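Local coordinates for protein 2-hydroxyisobutanoyl-CoA mutase large subunit (Aquincola tertiaricarbonis, PDB 4R3U) that works with a small cobalamin-binding subunit to interconvert 2-hydroxyisobutyryl-CoA and (S)-3-hydroxybutyryl-CoA, at residues S126-M131 and S176-P181; Y137-P142 and G152-T157. All coordinates share one frame; numbering follows the deposited sequence.

Interaction 1. Residues S126-M131 and S176-P181. With 3KK (S-{(3R,5R,9R)-1-[(2R,3S,4R,5R)-5-(6-amino-9H-purin-9-yl)-4-hydroxy-3-(phosphonooxy)tetrahydrofuran-2-yl]-3,5,9-trihydroxy-8,8-dimethyl-3,5-dioxido-10,14-dioxo-2,4,6-trioxa-11,15-diaza-3lambda~5~,5lambda~5~-diphosphaheptadecan-17-yl} 2-hydroxy-2-methylpropanethioate), chain F.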
# COMPACT_ATOMS: atom_id res chain seq x y z
N SER A 126 -16.66 3.28 -16.13
CA SER A 126 -17.27 4.25 -15.22
C SER A 126 -17.24 5.60 -15.93
O SER A 126 -16.23 5.95 -16.53
CB SER A 126 -16.55 4.31 -13.87
OG SER A 126 -17.09 5.32 -13.02
N THR A 127 -18.33 6.33 -15.88
CA THR A 127 -18.41 7.62 -16.56
C THR A 127 -18.86 8.72 -15.61
O THR A 127 -19.91 8.59 -14.95
CB THR A 127 -19.37 7.53 -17.76
OG1 THR A 127 -19.33 6.22 -18.36
CG2 THR A 127 -19.12 8.65 -18.79
N ASP A 128 -18.06 9.80 -15.54
CA ASP A 128 -18.36 11.04 -14.83
C ASP A 128 -18.72 12.11 -15.82
O ASP A 128 -18.07 12.26 -16.85
CB ASP A 128 -17.24 11.49 -13.89
CG ASP A 128 -17.46 10.89 -12.51
OD1 ASP A 128 -18.03 9.77 -12.45
OD2 ASP A 128 -16.98 11.50 -11.51
N PHE A 129 -19.76 12.86 -15.49
CA PHE A 129 -20.36 13.88 -16.35
C PHE A 129 -20.04 15.30 -15.89
O PHE A 129 -19.67 15.50 -14.73
CB PHE A 129 -21.88 13.65 -16.45
CG PHE A 129 -22.21 12.25 -16.96
CD1 PHE A 129 -22.31 11.99 -18.33
CD2 PHE A 129 -22.35 11.19 -16.07
CE1 PHE A 129 -22.54 10.69 -18.80
CE2 PHE A 129 -22.56 9.89 -16.54
CZ PHE A 129 -22.68 9.65 -17.90
N ASP A 130 -20.14 16.27 -16.81
CA ASP A 130 -19.90 17.64 -16.46
C ASP A 130 -21.10 18.21 -15.64
O ASP A 130 -22.16 17.57 -15.56
CB ASP A 130 -19.59 18.47 -17.71
CG ASP A 130 -20.68 18.59 -18.74
OD1 ASP A 130 -21.83 18.23 -18.44
OD2 ASP A 130 -20.41 19.12 -19.82
N MET A 131 -20.93 19.40 -15.09
CA MET A 131 -21.95 20.07 -14.30
C MET A 131 -23.23 20.32 -15.06
O MET A 131 -24.27 19.95 -14.52
CB MET A 131 -21.41 21.34 -13.64
CG MET A 131 -20.31 21.10 -12.62
SD MET A 131 -20.60 19.66 -11.55
CE MET A 131 -21.95 20.16 -10.54
N SER A 176 -21.12 1.86 -16.28
CA SER A 176 -21.58 2.69 -15.17
C SER A 176 -21.64 4.18 -15.57
O SER A 176 -20.71 4.71 -16.21
CB SER A 176 -20.67 2.51 -13.95
OG SER A 176 -21.18 3.23 -12.84
N PHE A 177 -22.71 4.86 -15.16
CA PHE A 177 -22.95 6.29 -15.37
C PHE A 177 -23.12 6.99 -14.02
O PHE A 177 -24.04 6.64 -13.25
CB PHE A 177 -24.21 6.52 -16.23
CG PHE A 177 -24.13 6.16 -17.70
CD1 PHE A 177 -22.92 6.25 -18.40
CD2 PHE A 177 -25.28 5.79 -18.40
CE1 PHE A 177 -22.87 5.96 -19.76
CE2 PHE A 177 -25.23 5.51 -19.77
CZ PHE A 177 -24.03 5.61 -20.45
N THR A 178 -22.21 7.92 -13.68
CA THR A 178 -22.31 8.68 -12.42
C THR A 178 -23.27 9.86 -12.68
O THR A 178 -22.85 11.01 -12.79
CB THR A 178 -20.96 9.13 -11.96
OG1 THR A 178 -20.12 8.00 -11.90
CG2 THR A 178 -21.01 9.84 -10.63
N ILE A 179 -24.54 9.52 -12.82
CA ILE A 179 -25.59 10.46 -13.17
C ILE A 179 -26.68 10.39 -12.08
O ILE A 179 -26.94 9.32 -11.54
CB ILE A 179 -26.07 10.20 -14.64
CG1 ILE A 179 -26.93 11.37 -15.20
CG2 ILE A 179 -26.74 8.83 -14.80
CD1 ILE A 179 -26.15 12.55 -15.73
N ASN A 180 -27.23 11.54 -11.70
CA ASN A 180 -28.17 11.59 -10.60
C ASN A 180 -29.58 12.17 -10.88
O ASN A 180 -30.44 11.38 -11.28
CB ASN A 180 -27.50 12.09 -9.31
CG ASN A 180 -26.37 11.20 -8.88
OD1 ASN A 180 -26.59 10.14 -8.32
ND2 ASN A 180 -25.12 11.59 -9.17
N PRO A 181 -29.89 13.49 -10.72
CA PRO A 181 -31.27 13.94 -11.00
C PRO A 181 -31.75 13.71 -12.44
O PRO A 181 -32.96 13.61 -12.68
CB PRO A 181 -31.24 15.43 -10.61
CG PRO A 181 -29.83 15.82 -10.63
CD PRO A 181 -29.05 14.62 -10.24
C4 3KK F . -18.75 11.91 -8.29
C3 3KK F . -17.88 10.67 -8.15
C2 3KK F . -17.06 10.73 -6.87
O3 3KK F . -17.00 10.64 -9.26
C1 3KK F . -18.71 9.37 -8.16
O1 3KK F . -19.78 9.27 -7.56
S1P 3KK F . -17.97 8.08 -9.10
C2P 3KK F . -19.16 6.73 -8.97
C3P 3KK F . -18.82 5.63 -9.95
N4P 3KK F . -19.75 4.53 -9.73
C5P 3KK F . -19.46 3.28 -10.08
O5P 3KK F . -18.41 2.93 -10.63
C6P 3KK F . -20.58 2.29 -9.74
C7P 3KK F . -20.30 0.89 -10.27
N8P 3KK F . -21.35 -0.04 -9.83
C9P 3KK F . -21.42 -1.29 -10.32
O9P 3KK F . -20.64 -1.71 -11.18
CAP 3KK F . -22.63 -2.14 -9.84
OAP 3KK F . -23.82 -1.35 -9.67
CBP 3KK F . -22.34 -3.15 -8.67
CDP 3KK F . -23.55 -4.07 -8.47
CEP 3KK F . -22.09 -2.42 -7.35
CCP 3KK F . -21.14 -4.06 -8.99
O6A 3KK F . -21.36 -4.66 -10.28
P2A 3KK F . -20.23 -5.33 -11.17
O4A 3KK F . -19.02 -4.49 -11.16
O5A 3KK F . -20.84 -5.68 -12.47
O3A 3KK F . -19.91 -6.66 -10.28
P1A 3KK F . -20.91 -7.94 -10.01
O1A 3KK F . -22.33 -7.63 -10.30
O2A 3KK F . -20.56 -8.48 -8.69
O5B 3KK F . -20.27 -8.92 -11.15
C5B 3KK F . -20.76 -9.00 -12.50
C4B 3KK F . -21.28 -10.42 -12.79
O4B 3KK F . -20.35 -11.45 -12.34
C3B 3KK F . -22.60 -10.67 -12.07
O3B 3KK F . -23.44 -11.47 -12.94
P3B 3KK F . -24.78 -10.91 -13.64
O8A 3KK F . -25.62 -10.53 -12.48
O7A 3KK F . -24.28 -9.80 -14.48
O9A 3KK F . -25.25 -12.10 -14.40
C2B 3KK F . -22.19 -11.46 -10.85
O2B 3KK F . -23.25 -12.29 -10.36
C1B 3KK F . -21.03 -12.28 -11.37
N9A 3KK F . -20.05 -12.65 -10.30
C8A 3KK F . -19.28 -11.86 -9.56
N7A 3KK F . -18.58 -12.62 -8.73
C5A 3KK F . -18.89 -13.90 -8.97
C4A 3KK F . -19.81 -13.92 -9.95
N3A 3KK F . -20.33 -15.08 -10.42
C2A 3KK F . -19.90 -16.32 -9.88
N1A 3KK F . -18.93 -16.25 -8.85
C6A 3KK F . -18.47 -15.06 -8.41
N6A 3KK F . -17.57 -14.99 -7.44
O HOH W 1 -19.76 5.69 -13.25
O HOH W 2 -20.65 12.53 -13.02
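S176 O accepts two bonds from T127. T127 OG1 donates to S176 O at 3.0 Å, tilted 17° from the carbonyl plane. The T127 amide also points there, but that bond is weak and bent. The same amide donates to a water, which is held as well by S126 OG, S176 OG and T178 OG1. In the next link T178 N donates to T127 O at 2.7 Å, nearly straight. T178 OG1 lies beside its own backbone N (chi1 -54°), where it donates to D128 OD1 at 2.8 Å.

These are neighbouring parallel strands of the TIM barrel, 125-128 and 175-178. S126, D128, S176 and T178 share the face that lines the acyl-CoA channel. S176 OG rests against C5P of the bound 2-hydroxyisobutyryl-CoA, and T178 CG2 lies 3.4 Å from its thioester carbon C1. D128 OD2 faces the acyl hydroxyl O3, though the modelled gap is doubtfully short. D128 is inferred to be important for stereospecificity.

T127 and F177 turn to the other face, against helix 158-164, where L164 touches both. T127 OG1 sits at the edge of the F177 ring. F129 and F177 form an offset edge-to-face pair, the edge of F129 toward the face of F177, planes at 71°. F129 CZ lies 3.4 Å from F177 CD1. I179 CD1 lies over one face of F129. A second water accepts from F129 N and donates to T178 O.

Interaction 2. Residues Y137-P142 and G152-T157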
# COMPACT_ATOMS: atom_id res chain seq x y z
N TYR A 137 -28.95 20.47 -17.58
CA TYR A 137 -28.87 21.50 -18.61
C TYR A 137 -28.17 21.04 -19.85
O TYR A 137 -27.23 20.23 -19.80
CB TYR A 137 -28.11 22.74 -18.09
CG TYR A 137 -28.74 23.44 -16.90
CD1 TYR A 137 -29.91 24.17 -17.04
CD2 TYR A 137 -28.11 23.43 -15.65
CE1 TYR A 137 -30.48 24.84 -15.95
CE2 TYR A 137 -28.68 24.06 -14.55
CZ TYR A 137 -29.85 24.79 -14.71
OH TYR A 137 -30.40 25.45 -13.63
N ASP A 138 -28.59 21.61 -20.99
CA ASP A 138 -27.91 21.39 -22.26
C ASP A 138 -26.67 22.29 -22.23
O ASP A 138 -26.65 23.28 -21.51
CB ASP A 138 -28.81 21.79 -23.43
CG ASP A 138 -29.93 20.83 -23.71
OD1 ASP A 138 -29.87 19.69 -23.20
OD2 ASP A 138 -30.86 21.21 -24.44
N SER A 139 -25.66 21.94 -23.03
CA SER A 139 -24.40 22.68 -23.13
C SER A 139 -24.50 24.19 -23.47
O SER A 139 -23.61 24.95 -23.09
CB SER A 139 -23.47 21.96 -24.08
OG SER A 139 -23.29 20.64 -23.60
N ASP A 140 -25.58 24.62 -24.16
CA ASP A 140 -25.79 26.01 -24.58
C ASP A 140 -26.71 26.81 -23.67
O ASP A 140 -27.01 27.98 -23.97
CB ASP A 140 -26.24 26.09 -26.05
CG ASP A 140 -27.55 25.39 -26.39
OD1 ASP A 140 -27.97 24.51 -25.59
OD2 ASP A 140 -28.12 25.69 -27.46
N HIS A 141 -27.15 26.21 -22.55
CA HIS A 141 -27.99 26.91 -21.58
C HIS A 141 -27.10 27.99 -20.87
O HIS A 141 -25.91 27.72 -20.65
CB HIS A 141 -28.55 25.92 -20.54
CG HIS A 141 -29.51 26.54 -19.58
ND1 HIS A 141 -29.08 27.26 -18.47
CD2 HIS A 141 -30.86 26.55 -19.60
CE1 HIS A 141 -30.18 27.69 -17.86
NE2 HIS A 141 -31.27 27.26 -18.49
N PRO A 142 -27.65 29.19 -20.51
CA PRO A 142 -26.82 30.21 -19.82
C PRO A 142 -26.12 29.73 -18.56
O PRO A 142 -25.01 30.19 -18.26
CB PRO A 142 -27.83 31.32 -19.50
CG PRO A 142 -28.88 31.16 -20.54
CD PRO A 142 -29.02 29.70 -20.74
N GLY A 152 -16.33 16.63 -16.32
CA GLY A 152 -16.76 15.34 -16.83
C GLY A 152 -17.23 15.47 -18.26
O GLY A 152 -17.12 16.55 -18.84
N VAL A 153 -17.74 14.37 -18.85
CA VAL A 153 -18.21 14.39 -20.23
C VAL A 153 -19.54 15.17 -20.35
O VAL A 153 -20.33 15.20 -19.41
CB VAL A 153 -18.27 12.97 -20.86
CG1 VAL A 153 -19.44 12.15 -20.33
CG2 VAL A 153 -18.32 13.03 -22.38
N ALA A 154 -19.78 15.79 -21.52
CA ALA A 154 -21.01 16.48 -21.83
C ALA A 154 -21.94 15.52 -22.57
O ALA A 154 -21.52 14.93 -23.58
CB ALA A 154 -20.73 17.69 -22.70
N ILE A 155 -23.17 15.32 -22.04
CA ILE A 155 -24.18 14.53 -22.71
C ILE A 155 -25.46 15.38 -22.78
O ILE A 155 -26.02 15.76 -21.75
CB ILE A 155 -24.42 13.07 -22.18
CG1 ILE A 155 -23.10 12.26 -22.01
CG2 ILE A 155 -25.45 12.30 -23.08
CD1 ILE A 155 -22.43 11.72 -23.30
N ASP A 156 -25.89 15.73 -24.02
CA ASP A 156 -27.11 16.53 -24.23
C ASP A 156 -28.12 15.72 -24.97
O ASP A 156 -29.30 15.85 -24.71
CB ASP A 156 -26.83 17.84 -25.01
CG ASP A 156 -25.91 18.84 -24.34
OD1 ASP A 156 -25.77 18.77 -23.12
OD2 ASP A 156 -25.32 19.66 -25.04
N THR A 157 -27.63 14.86 -25.88
CA THR A 157 -28.38 14.03 -26.84
C THR A 157 -27.89 12.55 -26.88
O THR A 157 -26.79 12.23 -26.41
CB THR A 157 -28.24 14.66 -28.25
OG1 THR A 157 -26.86 14.58 -28.66
CG2 THR A 157 -28.69 16.10 -28.31
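S139 gives two hydrogen bonds to one oxygen of D156. S139 OG donates to D156 OD2 at 2.7 Å, on the syn side and 16° out of the carboxylate plane. S139 N donates to D156 OD2 at 3.1 Å, from well above that plane. With chi1 at -57°, S139 OG stands beside its own backbone N, and this lets both donors converge. D156 OD2 also accepts from Q505 NE2 and T509 OG1, so four bonds grip this oxygen of a buried residue.

Within residues 137-142 the chain makes a type I beta turn from D138 to H141, closed by H141 N donating to D138 O at 3.1 Å. The turn presents S139 to D156.

The carboxylates of D138 and D156 come close: OD1 of D138 lies 4.2 Å from OD1 of D156. Their planes are 47° apart. This like-charge approach is probably eased by R513, which forms a salt bridge to D138 OD2. T552 OG1 bonds to that oxygen too, and G554 N to D138 OD1.

Van der Waals contact is slight. D138 CA lies 3.5 Å from D156 OD1, and A154 CB lies 4.0 Å from S139 OG.

Both segments belong to the long loop between helix 131-135 and helix 158-164. T157 is the N-cap residue of helix 158-164, and D160 OD2 accepts from the amides of D156 and T157. Helix 501-515 packs on S139 and A154, while the start of helix 553-564 meets D138.

In the fold
Both contacts are buried, but at different depths. The centre of interaction 1 is about 12 Å from the centre of the chain, that of interaction 2 about 24 Å. Interaction 1 lies in the barrel, and one face of its strands lines the substrate channel. Interaction 2 joins two parts of one loop, against which helices 501-515 and 553-564 pack. It is nested within the chain between the two strands of interaction 1. The two touch directly: D128 O meets V153 N at 2.9 Å and D130 N meets V153 O at 2.8 Å, both probable hydrogen bonds. Interaction 1 combines strand pairing, bound waters and aromatic rings. Neither segment of interaction 2 is a helix or strand, and it depends on a serine and a carboxylate.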